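CD180 antigen (Mus musculus, PDB 3T6Q) probably cooperates with MD-1 and TLR4 in the innate immune response of B cells to bacterial lipopolysaccharide, leading to NF-kappa-B activation. Local coordinates at residues F61-R66 against T85-A90; S143-K148 against K170-S175; I259-H264 against L283-T288; N470-L475 against H494-L499. All coordinates share one frame; numbering follows the deposited sequence.

Contact 1 of 4, residues F61-R66 against T85-A90; sequences FLDLTR and TLVLTA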
loop_
_atom_site.group_PDB
_atom_site.type_symbol
_atom_site.label_atom_id
_atom_site.label_comp_id
_atom_site.label_asym_id
_atom_site.label_seq_id
_atom_site.Cartn_x
_atom_site.Cartn_y
_atom_site.Cartn_z
ATOM N N PHE A 61 22.845 -5.192 -14.775
ATOM C CA PHE A 61 22.237 -4.406 -13.674
ATOM C C PHE A 61 21.272 -3.403 -14.316
ATOM O O PHE A 61 21.681 -2.590 -15.134
ATOM C CB PHE A 61 23.341 -3.629 -12.886
ATOM C CG PHE A 61 22.800 -2.759 -11.742
ATOM C CD1 PHE A 61 22.399 -1.439 -11.978
ATOM C CD2 PHE A 61 22.657 -3.280 -10.456
ATOM C CE1 PHE A 61 21.897 -0.645 -10.956
ATOM C CE2 PHE A 61 22.143 -2.496 -9.425
ATOM C CZ PHE A 61 21.765 -1.181 -9.682
ATOM N N LEU A 62 20.004 -3.421 -13.925
ATOM C CA LEU A 62 19.043 -2.446 -14.444
ATOM C C LEU A 62 18.183 -1.908 -13.281
ATOM O O LEU A 62 17.477 -2.653 -12.642
ATOM C CB LEU A 62 18.138 -3.138 -15.494
ATOM C CG LEU A 62 16.966 -2.325 -16.099
ATOM C CD1 LEU A 62 17.512 -1.089 -16.756
ATOM C CD2 LEU A 62 16.159 -3.199 -17.047
ATOM N N ASP A 63 18.252 -0.613 -13.035
ATOM C CA ASP A 63 17.485 -0.002 -11.953
ATOM C C ASP A 63 16.381 0.922 -12.532
ATOM O O ASP A 63 16.665 1.993 -13.105
ATOM C CB ASP A 63 18.459 0.786 -11.081
ATOM C CG ASP A 63 17.812 1.390 -9.796
ATOM O OD1 ASP A 63 16.588 1.256 -9.562
ATOM O OD2 ASP A 63 18.577 2.006 -9.029
ATOM N N LEU A 64 15.142 0.493 -12.339
ATOM C CA LEU A 64 13.935 1.209 -12.758
ATOM C C LEU A 64 13.130 1.770 -11.515
ATOM O O LEU A 64 11.916 1.936 -11.566
ATOM C CB LEU A 64 13.082 0.240 -13.570
ATOM C CG LEU A 64 13.764 -0.305 -14.855
ATOM C CD1 LEU A 64 13.002 -1.512 -15.380
ATOM C CD2 LEU A 64 13.915 0.766 -15.906
ATOM N N THR A 65 13.839 2.050 -10.429
ATOM C CA THR A 65 13.245 2.627 -9.207
ATOM C C THR A 65 12.394 3.851 -9.524
ATOM O O THR A 65 12.854 4.766 -10.210
ATOM C CB THR A 65 14.346 3.060 -8.219
ATOM O OG1 THR A 65 14.990 1.901 -7.706
ATOM C CG2 THR A 65 13.762 3.908 -7.040
ATOM N N ARG A 66 11.147 3.835 -9.061
ATOM C CA ARG A 66 10.253 4.977 -9.172
ATOM C C ARG A 66 10.235 5.596 -10.607
ATOM O O ARG A 66 10.528 6.798 -10.800
ATOM C CB ARG A 66 10.509 6.036 -8.084
ATOM C CG ARG A 66 9.392 7.109 -8.057
ATOM C CD ARG A 66 9.239 7.927 -6.790
ATOM N NE ARG A 66 8.755 7.097 -5.694
ATOM C CZ ARG A 66 7.488 6.975 -5.323
ATOM N NH1 ARG A 66 7.200 6.178 -4.334
ATOM N NH2 ARG A 66 6.517 7.619 -5.958
ATOM N N THR A 85 20.797 -8.246 -11.596
ATOM C CA THR A 85 19.994 -7.469 -10.600
ATOM C C THR A 85 18.963 -6.673 -11.368
ATOM O O THR A 85 19.299 -6.018 -12.352
ATOM C CB THR A 85 20.905 -6.506 -9.803
ATOM O OG1 THR A 85 21.802 -7.303 -9.029
ATOM C CG2 THR A 85 20.107 -5.574 -8.803
ATOM N N LEU A 86 17.710 -6.772 -10.954
ATOM C CA LEU A 86 16.681 -5.910 -11.542
ATOM C C LEU A 86 15.960 -5.169 -10.384
ATOM O O LEU A 86 15.553 -5.804 -9.426
ATOM C CB LEU A 86 15.695 -6.800 -12.281
ATOM C CG LEU A 86 14.419 -6.099 -12.832
ATOM C CD1 LEU A 86 14.817 -5.004 -13.789
ATOM C CD2 LEU A 86 13.484 -7.150 -13.420
ATOM N N VAL A 87 15.876 -3.842 -10.457
ATOM C CA VAL A 87 15.247 -3.075 -9.356
ATOM C C VAL A 87 13.953 -2.429 -9.880
ATOM O O VAL A 87 14.019 -1.552 -10.736
ATOM C CB VAL A 87 16.174 -1.966 -8.874
ATOM C CG1 VAL A 87 15.617 -1.272 -7.613
ATOM C CG2 VAL A 87 17.592 -2.501 -8.563
ATOM N N LEU A 88 12.802 -2.885 -9.395
ATOM C CA LEU A 88 11.488 -2.319 -9.817
ATOM C C LEU A 88 10.792 -1.601 -8.658
ATOM O O LEU A 88 9.573 -1.382 -8.664
ATOM C CB LEU A 88 10.577 -3.438 -10.371
ATOM C CG LEU A 88 10.983 -3.764 -11.839
ATOM C CD1 LEU A 88 10.458 -5.159 -12.155
ATOM C CD2 LEU A 88 10.455 -2.719 -12.844
ATOM N N THR A 89 11.576 -1.306 -7.641
ATOM C CA THR A 89 11.095 -0.670 -6.423
ATOM C C THR A 89 10.306 0.623 -6.709
ATOM O O THR A 89 10.718 1.417 -7.546
ATOM C CB THR A 89 12.303 -0.370 -5.531
ATOM O OG1 THR A 89 12.811 -1.642 -5.079
ATOM C CG2 THR A 89 11.872 0.480 -4.277
ATOM N N ALA A 90 9.203 0.805 -5.980
ATOM C CA ALA A 90 8.437 2.060 -5.939
ATOM C C ALA A 90 7.736 2.398 -7.273
ATOM O O ALA A 90 7.572 3.583 -7.621
ATOM C CB ALA A 90 9.272 3.242 -5.459
#
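Two neighbouring strands of the leucine-rich-repeat solenoid meet here, F61, L62 and D63 of LRR 2 pairing with T85, L86 and V87 of LRR 3. Their parallel axes differ in direction by 4° and approach to 4.9 Å. Three backbone hydrogen bonds set the register: L62 N to T85 O (3.1 Å), V87 N to L62 O, and L64 N to V87 O (2.8 Å). A fourth, R66 N to T89 O, continues the pairing beyond both strands.

On the hydrophobic face, L62 and L86 both hold CG opposite the backbone N (chi1 175° for L62), so the side chains run alongside each other and L62 CD2 lies 4.0 Å from L86 CD1. Past the strands L64 and L88 also lie side by side, L64 CD1 against L88 CD2, but with CG swung beside the backbone N. On the other face F61 leans its ring toward T85, F61 CD2 to T85 CB 3.7 Å. D63 OD1 takes two donors from T65: the backbone N, 33° out of the carboxylate plane, which makes an Asx turn, and the hydroxyl OG1, on the syn lone pair at 2.5 Å. D63 OD2 forms a salt bridge with a basic side chain of another protein, and R66 NE donates to that chain's backbone. V87 CG1 packs 3.2 Å from T65 OG1, and A90 O sits 4.0 Å above the R66 guanidinium.

Contact 2 of 4, residues S143-K148 against K170-S175; sequences SIKLPK and KEDMSS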
loop_
_atom_site.group_PDB
_atom_site.type_symbol
_atom_site.label_atom_id
_atom_site.label_comp_id
_atom_site.label_asym_id
_atom_site.label_seq_id
_atom_site.Cartn_x
_atom_site.Cartn_y
_atom_site.Cartn_z
ATOM N N SER A 143 1.504 -12.968 4.061
ATOM C CA SER A 143 2.021 -14.307 4.279
ATOM C C SER A 143 3.396 -14.416 3.659
ATOM O O SER A 143 3.638 -13.848 2.602
ATOM C CB SER A 143 1.092 -15.332 3.596
ATOM O OG SER A 143 1.624 -16.634 3.774
ATOM N N ILE A 144 4.282 -15.188 4.285
ATOM C CA ILE A 144 5.607 -15.465 3.693
ATOM C C ILE A 144 5.607 -16.650 2.676
ATOM O O ILE A 144 6.603 -16.873 1.971
ATOM C CB ILE A 144 6.682 -15.676 4.802
ATOM C CG1 ILE A 144 6.484 -16.989 5.528
ATOM C CG2 ILE A 144 6.560 -14.599 5.891
ATOM C CD1 ILE A 144 7.708 -17.419 6.307
ATOM N N LYS A 145 4.499 -17.380 2.592
ATOM C CA LYS A 145 4.446 -18.627 1.798
ATOM C C LYS A 145 4.881 -18.380 0.366
ATOM O O LYS A 145 4.386 -17.473 -0.301
ATOM C CB LYS A 145 3.065 -19.272 1.859
ATOM C CG LYS A 145 3.028 -20.614 1.106
ATOM C CD LYS A 145 2.122 -21.659 1.745
ATOM C CE LYS A 145 0.755 -21.121 2.116
ATOM N NZ LYS A 145 -0.126 -21.033 0.923
ATOM N N LEU A 146 5.856 -19.148 -0.089
ATOM C CA LEU A 146 6.323 -19.047 -1.460
ATOM C C LEU A 146 5.359 -19.845 -2.357
ATOM O O LEU A 146 4.809 -20.862 -1.905
ATOM C CB LEU A 146 7.767 -19.527 -1.571
ATOM C CG LEU A 146 8.745 -18.648 -0.770
ATOM C CD1 LEU A 146 10.134 -19.247 -0.821
ATOM C CD2 LEU A 146 8.788 -17.210 -1.303
ATOM N N PRO A 147 5.114 -19.358 -3.597
ATOM C CA PRO A 147 4.138 -20.012 -4.473
ATOM C C PRO A 147 4.652 -21.363 -5.005
ATOM O O PRO A 147 5.861 -21.571 -5.089
ATOM C CB PRO A 147 3.991 -19.002 -5.624
ATOM C CG PRO A 147 5.358 -18.402 -5.743
ATOM C CD PRO A 147 5.805 -18.252 -4.301
ATOM N N LYS A 148 3.730 -22.265 -5.350
ATOM C CA LYS A 148 4.077 -23.584 -5.889
ATOM C C LYS A 148 4.979 -23.441 -7.118
ATOM O O LYS A 148 4.681 -22.654 -8.030
ATOM C CB LYS A 148 2.816 -24.397 -6.254
ATOM C CG LYS A 148 1.634 -24.277 -5.287
ATOM C CD LYS A 148 0.566 -23.295 -5.778
ATOM C CE LYS A 148 0.679 -21.920 -5.117
ATOM N NZ LYS A 148 0.066 -21.897 -3.757
ATOM N N LYS A 170 2.951 -23.642 9.896
ATOM C CA LYS A 170 3.748 -24.762 9.379
ATOM C C LYS A 170 3.854 -24.772 7.860
ATOM O O LYS A 170 4.931 -24.939 7.286
ATOM C CB LYS A 170 3.103 -26.086 9.808
ATOM C CG LYS A 170 3.387 -26.528 11.231
ATOM C CD LYS A 170 2.656 -27.838 11.510
ATOM C CE LYS A 170 3.315 -28.618 12.625
ATOM N NZ LYS A 170 2.682 -29.960 12.719
ATOM N N GLU A 171 2.715 -24.583 7.205
ATOM C CA GLU A 171 2.648 -24.545 5.741
ATOM C C GLU A 171 3.516 -23.458 5.147
ATOM O O GLU A 171 4.270 -23.704 4.188
ATOM C CB GLU A 171 1.204 -24.315 5.318
ATOM C CG GLU A 171 0.809 -25.068 4.074
ATOM C CD GLU A 171 -0.646 -25.480 4.116
ATOM O OE1 GLU A 171 -1.511 -24.574 4.130
ATOM O OE2 GLU A 171 -0.917 -26.705 4.141
ATOM N N ASP A 172 3.423 -22.255 5.722
ATOM C CA ASP A 172 4.312 -21.132 5.338
ATOM C C ASP A 172 5.766 -21.542 5.405
ATOM O O ASP A 172 6.532 -21.335 4.460
ATOM C CB ASP A 172 4.130 -19.937 6.299
ATOM C CG ASP A 172 2.736 -19.306 6.223
ATOM O OD1 ASP A 172 2.060 -19.511 5.187
ATOM O OD2 ASP A 172 2.329 -18.587 7.195
ATOM N N MET A 173 6.143 -22.088 6.561
ATOM C CA MET A 173 7.536 -22.481 6.795
ATOM C C MET A 173 7.977 -23.628 5.886
ATOM O O MET A 173 9.111 -23.627 5.420
ATOM C CB MET A 173 7.782 -22.810 8.291
ATOM C CG MET A 173 7.485 -21.665 9.266
ATOM S SD MET A 173 8.295 -20.099 8.803
ATOM C CE MET A 173 9.982 -20.629 8.646
ATOM N N SER A 174 7.087 -24.581 5.582
ATOM C CA SER A 174 7.515 -25.686 4.691
ATOM C C SER A 174 7.766 -25.225 3.252
ATOM O O SER A 174 8.549 -25.823 2.547
ATOM C CB SER A 174 6.563 -26.885 4.761
ATOM O OG SER A 174 5.289 -26.508 4.314
ATOM N N SER A 175 7.144 -24.112 2.834
ATOM C CA SER A 175 7.410 -23.569 1.494
ATOM C C SER A 175 8.875 -23.103 1.300
ATOM O O SER A 175 9.321 -22.925 0.164
ATOM C CB SER A 175 6.400 -22.455 1.136
ATOM O OG SER A 175 6.729 -21.219 1.766
HETATM O O HOH W 1 3.273 -16.099 6.936
HETATM O O HOH W 2 7.296 -23.436 -2.618
#
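S175 and L146 are joined by a direct hydrogen bond: L146 N donates to S175 OG at 2.9 Å, nearly straight at 168°. The same hydroxyl donates to D172 O (2.7 Å), one turn back in the short helix. With chi1 at 78°, OG stands between the backbone N and the carbonyl carbon of S175, where it can serve both partners.

Beside it, the start of the K145 side chain lies across D172, CB 3.5 Å from D172 OD1. I144 crosses D172 at about a right angle, CG1 on D172 CB, and its CD1 touches M173 SD at 3.7 Å.

A second shell orients these groups. S143 OG accepts from K145 N (3.2 Å), an ST turn just ahead of L146. D172 OD2 accepts from S169 N and from a water (2.7 Å) that also accepts from I144 N.

The contact thus joins the loop of LRR 5 to helix 170-174 of LRR 6, successive turns of the leucine-rich-repeat solenoid. Its settled direct bond is between a backbone N-H and a serine hydroxyl, with a water as a further link; the nearby charges of E171 and D172 would act on K145 only at longer range.

Contact 3 of 4, residues I259-H264 against L283-T288; sequences INLQKH and LDLTAT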
loop_
_atom_site.group_PDB
_atom_site.type_symbol
_atom_site.label_atom_id
_atom_site.label_comp_id
_atom_site.label_asym_id
_atom_site.label_seq_id
_atom_site.Cartn_x
_atom_site.Cartn_y
_atom_site.Cartn_z
ATOM N N ILE A 259 22.477 -12.578 19.361
ATOM C CA ILE A 259 21.146 -11.990 19.522
ATOM C C ILE A 259 21.273 -10.500 19.774
ATOM O O ILE A 259 22.193 -10.045 20.509
ATOM C CB ILE A 259 20.312 -12.683 20.627
ATOM C CG1 ILE A 259 18.901 -12.104 20.724
ATOM C CG2 ILE A 259 21.009 -12.623 21.971
ATOM C CD1 ILE A 259 17.960 -13.011 21.552
ATOM N N ASN A 260 20.338 -9.735 19.187
ATOM C CA ASN A 260 20.330 -8.280 19.398
ATOM C C ASN A 260 18.998 -7.948 20.056
ATOM O O ASN A 260 17.925 -8.392 19.583
ATOM C CB ASN A 260 20.480 -7.555 18.023
ATOM C CG ASN A 260 20.568 -6.029 18.189
ATOM O OD1 ASN A 260 19.630 -5.408 18.671
ATOM N ND2 ASN A 260 21.663 -5.453 17.790
ATOM N N LEU A 261 19.039 -7.195 21.155
ATOM C CA LEU A 261 17.855 -6.777 21.854
ATOM C C LEU A 261 17.832 -5.247 22.050
ATOM O O LEU A 261 17.337 -4.747 23.064
ATOM C CB LEU A 261 17.816 -7.500 23.236
ATOM C CG LEU A 261 17.443 -8.988 23.104
ATOM C CD1 LEU A 261 17.822 -9.849 24.303
ATOM C CD2 LEU A 261 15.933 -9.115 22.780
ATOM N N GLN A 262 18.383 -4.508 21.098
ATOM C CA GLN A 262 18.517 -3.063 21.316
ATOM C C GLN A 262 17.183 -2.349 21.631
ATOM O O GLN A 262 16.114 -2.744 21.119
ATOM C CB GLN A 262 19.204 -2.422 20.095
ATOM C CG GLN A 262 18.320 -2.402 18.823
ATOM C CD GLN A 262 18.672 -1.221 17.904
ATOM O OE1 GLN A 262 19.825 -0.965 17.628
ATOM N NE2 GLN A 262 17.661 -0.511 17.437
ATOM N N LYS A 263 17.270 -1.318 22.477
ATOM C CA LYS A 263 16.193 -0.340 22.725
ATOM C C LYS A 263 15.022 -0.893 23.501
ATOM O O LYS A 263 14.076 -0.170 23.753
ATOM C CB LYS A 263 15.732 0.364 21.447
ATOM C CG LYS A 263 16.845 1.213 20.822
ATOM C CD LYS A 263 16.281 2.390 20.033
ATOM C CE LYS A 263 17.411 3.369 19.691
ATOM N NZ LYS A 263 17.693 4.322 20.792
ATOM N N HIS A 264 15.060 -2.178 23.874
ATOM C CA HIS A 264 14.093 -2.650 24.873
ATOM C C HIS A 264 14.411 -2.086 26.213
ATOM O O HIS A 264 15.575 -1.707 26.496
ATOM C CB HIS A 264 14.042 -4.190 24.935
ATOM C CG HIS A 264 13.426 -4.801 23.707
ATOM N ND1 HIS A 264 12.081 -4.784 23.488
ATOM C CD2 HIS A 264 14.008 -5.381 22.587
ATOM C CE1 HIS A 264 11.816 -5.363 22.307
ATOM N NE2 HIS A 264 13.000 -5.716 21.737
ATOM N N LEU A 283 25.940 -11.044 22.452
ATOM C CA LEU A 283 24.713 -10.430 22.980
ATOM C C LEU A 283 24.822 -8.904 22.821
ATOM O O LEU A 283 25.823 -8.272 23.230
ATOM C CB LEU A 283 24.480 -10.810 24.460
ATOM C CG LEU A 283 23.469 -9.991 25.276
ATOM C CD1 LEU A 283 22.077 -10.254 24.696
ATOM C CD2 LEU A 283 23.588 -10.486 26.704
ATOM N N ASP A 284 23.803 -8.323 22.219
ATOM C CA ASP A 284 23.810 -6.860 21.974
ATOM C C ASP A 284 22.691 -6.183 22.763
ATOM O O ASP A 284 21.501 -6.370 22.459
ATOM C CB ASP A 284 23.642 -6.564 20.473
ATOM C CG ASP A 284 23.967 -5.106 20.127
ATOM O OD1 ASP A 284 23.526 -4.182 20.880
ATOM O OD2 ASP A 284 24.711 -4.900 19.130
ATOM N N LEU A 285 23.068 -5.350 23.731
ATOM C CA LEU A 285 22.084 -4.624 24.572
ATOM C C LEU A 285 22.187 -3.101 24.383
ATOM O O LEU A 285 22.051 -2.336 25.343
ATOM C CB LEU A 285 22.278 -5.024 26.023
ATOM C CG LEU A 285 22.012 -6.527 26.328
ATOM C CD1 LEU A 285 22.501 -6.870 27.736
ATOM C CD2 LEU A 285 20.519 -6.855 26.210
ATOM N N THR A 286 22.452 -2.683 23.138
ATOM C CA THR A 286 22.593 -1.272 22.780
ATOM C C THR A 286 21.362 -0.461 23.206
ATOM O O THR A 286 20.209 -0.850 22.900
ATOM C CB THR A 286 22.801 -1.104 21.267
ATOM O OG1 THR A 286 24.050 -1.676 20.902
ATOM C CG2 THR A 286 22.830 0.442 20.898
ATOM N N ALA A 287 21.598 0.611 23.945
ATOM C CA ALA A 287 20.530 1.592 24.277
ATOM C C ALA A 287 19.326 0.961 24.994
ATOM O O ALA A 287 18.182 1.249 24.632
ATOM C CB ALA A 287 20.087 2.333 23.015
ATOM N N THR A 288 19.580 0.151 26.013
ATOM C CA THR A 288 18.510 -0.556 26.716
ATOM C C THR A 288 18.215 0.053 28.083
ATOM O O THR A 288 17.579 -0.600 28.948
ATOM C CB THR A 288 18.828 -2.074 26.893
ATOM O OG1 THR A 288 20.160 -2.249 27.439
ATOM C CG2 THR A 288 18.644 -2.818 25.515
HETATM O O HOH W 3 16.847 3.544 23.628
#
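I259 and N260 of LRR 8 lie against L283 and D284 of LRR 9 as neighbouring parallel strands of the leucine-rich-repeat solenoid, and backbone hydrogen bonds are the first kind of interaction. D284 N donates to I259 O (2.9 Å), L261 N to D284 O at a nearly straight 171°, and, beyond the strands, K263 N to T286 O (3.0 Å). The last falls inside a type II turn from L261 to H264. CA-H...O contacts back it up, K263 CA lying 3.2 Å from A287 O.

Apolar packing fills the side of I259 and L283, where I259 CG2 meets L283 CD1 at 3.8 Å; L261 CB rests on L285 CD2. Farther on, T288 CG2 is lodged against two carbonyls, 3.4 Å from L261 O and similarly close to H264 O, and its OG1 turns back to L285 O.

The opposite face carries N260 and D284, which extend alongside each other, amide and carboxylate planes 32° apart. N260 ND2 comes within 3.4 Å of D284 OD2, but at too poor an angle for a hydrogen bond. Each instead closes an Asx turn in its own repeat: N260 OD1 accepts from Q262 N, and D284 OD1 from both T286 N and T286 OG1 (2.6 Å). In the turn, K263 NZ is joined to A287 O through a water, and its salt bridge goes to E236.

Outward from the pair, strand 226-231 packs beside N260 and Q262 through W231, strand 305-307 covers L283 and D284 with L306 and V307, and helix 215-221 touches I259 and H264 through F219 and L215.

Contact 4 of 4, residues N470-L475 against H494-L499; sequences NSLQTL and HAFTSL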
loop_
_atom_site.group_PDB
_atom_site.type_symbol
_atom_site.label_atom_id
_atom_site.label_comp_id
_atom_site.label_asym_id
_atom_site.label_seq_id
_atom_site.Cartn_x
_atom_site.Cartn_y
_atom_site.Cartn_z
ATOM N N ASN A 470 62.697 15.003 15.333
ATOM C CA ASN A 470 61.262 15.026 15.585
ATOM C C ASN A 470 60.851 13.663 16.194
ATOM O O ASN A 470 61.675 12.734 16.253
ATOM C CB ASN A 470 60.540 15.359 14.270
ATOM C CG ASN A 470 60.813 14.333 13.174
ATOM O OD1 ASN A 470 60.421 13.157 13.297
ATOM N ND2 ASN A 470 61.490 14.758 12.095
ATOM N N SER A 471 59.612 13.536 16.663
ATOM C CA SER A 471 59.174 12.240 17.248
ATOM C C SER A 471 59.165 11.045 16.281
ATOM O O SER A 471 59.209 9.901 16.730
ATOM C CB SER A 471 57.775 12.371 17.826
ATOM O OG SER A 471 56.866 12.555 16.753
ATOM N N LEU A 472 59.092 11.310 14.968
ATOM C CA LEU A 472 58.874 10.251 13.967
ATOM C C LEU A 472 60.093 9.421 13.652
ATOM O O LEU A 472 59.969 8.302 13.163
ATOM C CB LEU A 472 58.305 10.824 12.650
ATOM C CG LEU A 472 57.078 11.731 12.754
ATOM C CD1 LEU A 472 56.859 12.401 11.398
ATOM C CD2 LEU A 472 55.825 10.940 13.166
ATOM N N GLN A 473 61.281 9.957 13.912
ATOM C CA GLN A 473 62.515 9.312 13.451
ATOM C C GLN A 473 62.800 7.945 14.142
ATOM O O GLN A 473 63.661 7.197 13.685
ATOM C CB GLN A 473 63.713 10.283 13.549
ATOM C CG GLN A 473 63.599 11.590 12.736
ATOM C CD GLN A 473 64.185 11.510 11.320
ATOM O OE1 GLN A 473 63.821 10.637 10.546
ATOM N NE2 GLN A 473 65.073 12.457 10.971
ATOM N N THR A 474 62.058 7.610 15.205
ATOM C CA THR A 474 62.144 6.269 15.825
ATOM C C THR A 474 61.260 5.190 15.180
ATOM O O THR A 474 61.297 4.038 15.615
ATOM C CB THR A 474 61.818 6.292 17.353
ATOM O OG1 THR A 474 60.458 6.746 17.581
ATOM C CG2 THR A 474 62.816 7.159 18.129
ATOM N N LEU A 475 60.464 5.550 14.169
ATOM C CA LEU A 475 59.457 4.618 13.627
ATOM C C LEU A 475 59.974 3.906 12.354
ATOM O O LEU A 475 59.466 4.096 11.252
ATOM C CB LEU A 475 58.102 5.363 13.391
ATOM C CG LEU A 475 57.561 6.002 14.691
ATOM C CD1 LEU A 475 56.369 6.895 14.375
ATOM C CD2 LEU A 475 57.177 4.946 15.732
ATOM N N HIS A 494 65.685 16.565 5.894
ATOM C CA HIS A 494 66.135 15.364 6.589
ATOM C C HIS A 494 65.152 14.900 7.622
ATOM O O HIS A 494 65.473 14.007 8.394
ATOM C CB HIS A 494 67.541 15.561 7.218
ATOM C CG HIS A 494 68.628 15.756 6.194
ATOM N ND1 HIS A 494 68.919 14.822 5.253
ATOM C CD2 HIS A 494 69.469 16.841 5.947
ATOM C CE1 HIS A 494 69.905 15.286 4.459
ATOM N NE2 HIS A 494 70.237 16.520 4.885
ATOM N N ALA A 495 63.938 15.469 7.633
ATOM C CA ALA A 495 62.924 15.130 8.650
ATOM C C ALA A 495 62.470 13.660 8.699
ATOM O O ALA A 495 62.043 13.170 9.760
ATOM C CB ALA A 495 61.697 16.024 8.508
ATOM N N PHE A 496 62.508 12.994 7.559
ATOM C CA PHE A 496 61.925 11.659 7.412
ATOM C C PHE A 496 62.997 10.653 6.996
ATOM O O PHE A 496 62.655 9.534 6.599
ATOM C CB PHE A 496 60.855 11.652 6.320
ATOM C CG PHE A 496 59.666 12.553 6.582
ATOM C CD1 PHE A 496 59.187 12.787 7.877
ATOM C CD2 PHE A 496 59.003 13.128 5.503
ATOM C CE1 PHE A 496 58.062 13.592 8.085
ATOM C CE2 PHE A 496 57.871 13.918 5.702
ATOM C CZ PHE A 496 57.407 14.145 6.993
ATOM N N THR A 497 64.276 11.059 7.055
ATOM C CA THR A 497 65.382 10.227 6.541
ATOM C C THR A 497 65.499 8.812 7.179
ATOM O O THR A 497 65.858 7.852 6.495
ATOM C CB THR A 497 66.747 10.959 6.611
ATOM O OG1 THR A 497 66.602 12.293 6.103
ATOM C CG2 THR A 497 67.788 10.240 5.745
ATOM N N SER A 498 65.200 8.700 8.472
ATOM C CA SER A 498 65.231 7.402 9.151
ATOM C C SER A 498 64.062 6.518 8.731
ATOM O O SER A 498 64.103 5.305 8.909
ATOM C CB SER A 498 65.249 7.576 10.671
ATOM O OG SER A 498 64.157 8.354 11.111
ATOM N N LEU A 499 63.028 7.123 8.145
ATOM C CA LEU A 499 61.813 6.371 7.752
ATOM C C LEU A 499 61.933 5.783 6.355
ATOM O O LEU A 499 61.457 6.365 5.366
ATOM C CB LEU A 499 60.576 7.266 7.846
ATOM C CG LEU A 499 60.474 7.922 9.220
ATOM C CD1 LEU A 499 59.539 9.108 9.132
ATOM C CD2 LEU A 499 59.960 6.905 10.226
#
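Q473 is the residue most covered by this contact, its chain bending at chi2 (-92°) so that the amide reaches over the turns from H494 to T497 and from F496 to L499. In the conformer described, OE1 accepts from S498 N at 3.2 Å and NE2 makes a weak bond to H494 O; NE2 also bonds K468 O. Both Q473 and S498 were modelled in two conformers, so the details of this amide, all its bonds included, and its very close approach to the serine hydroxyl remain doubtful.

L499, next in burial, pushes its CD2 among the carbonyls of the other segment, 3.3 Å from L472 O, while also touching L475 CB at 4.0 Å. L472 packs against it, CB to L499 CD1 4.1 Å, and sends CD1 to F496 CE1 at 3.7 Å; the L472 and F496 side chains run alongside each other and point the same way.

N470 adds the well-defined polar link. Its ND2 donates to A495 O at 2.9 Å with an angle of 170°, the oxygen lying only 3° out of the amide plane and using a lone pair, and OD1 accepts from L472 N in an Asx turn.

L472 and L475 stand 24 residues before F496 and L499, their counterparts one repeat on. Such stacking of equivalent apolar positions, with F496 at the phenylalanine site of the repeat consensus, is typical of the return loops of a leucine-rich-repeat solenoid.

Overall arrangement
All four contacts join successive turns of one solenoid and lie in series along the chain. Contacts 1 and 3 hold the same kind of element, parallel strands and the turns after them, and are largely buried; their centres are about 34 Å apart. Backbone hydrogen bonds between strands dominate there, and another protein chain reaches both. Contact 2 joins a loop to a short helix, and contact 4 joins two loops; regular pairing is absent, and side chains such as S175, N470 and Q473 bond to backbone atoms instead. Contact 2 is only partly buried and uses a water; contact 4 is more enclosed and leucine-rich. These two lie on opposite sides of the chain's centre, about 66 Å apart between centres.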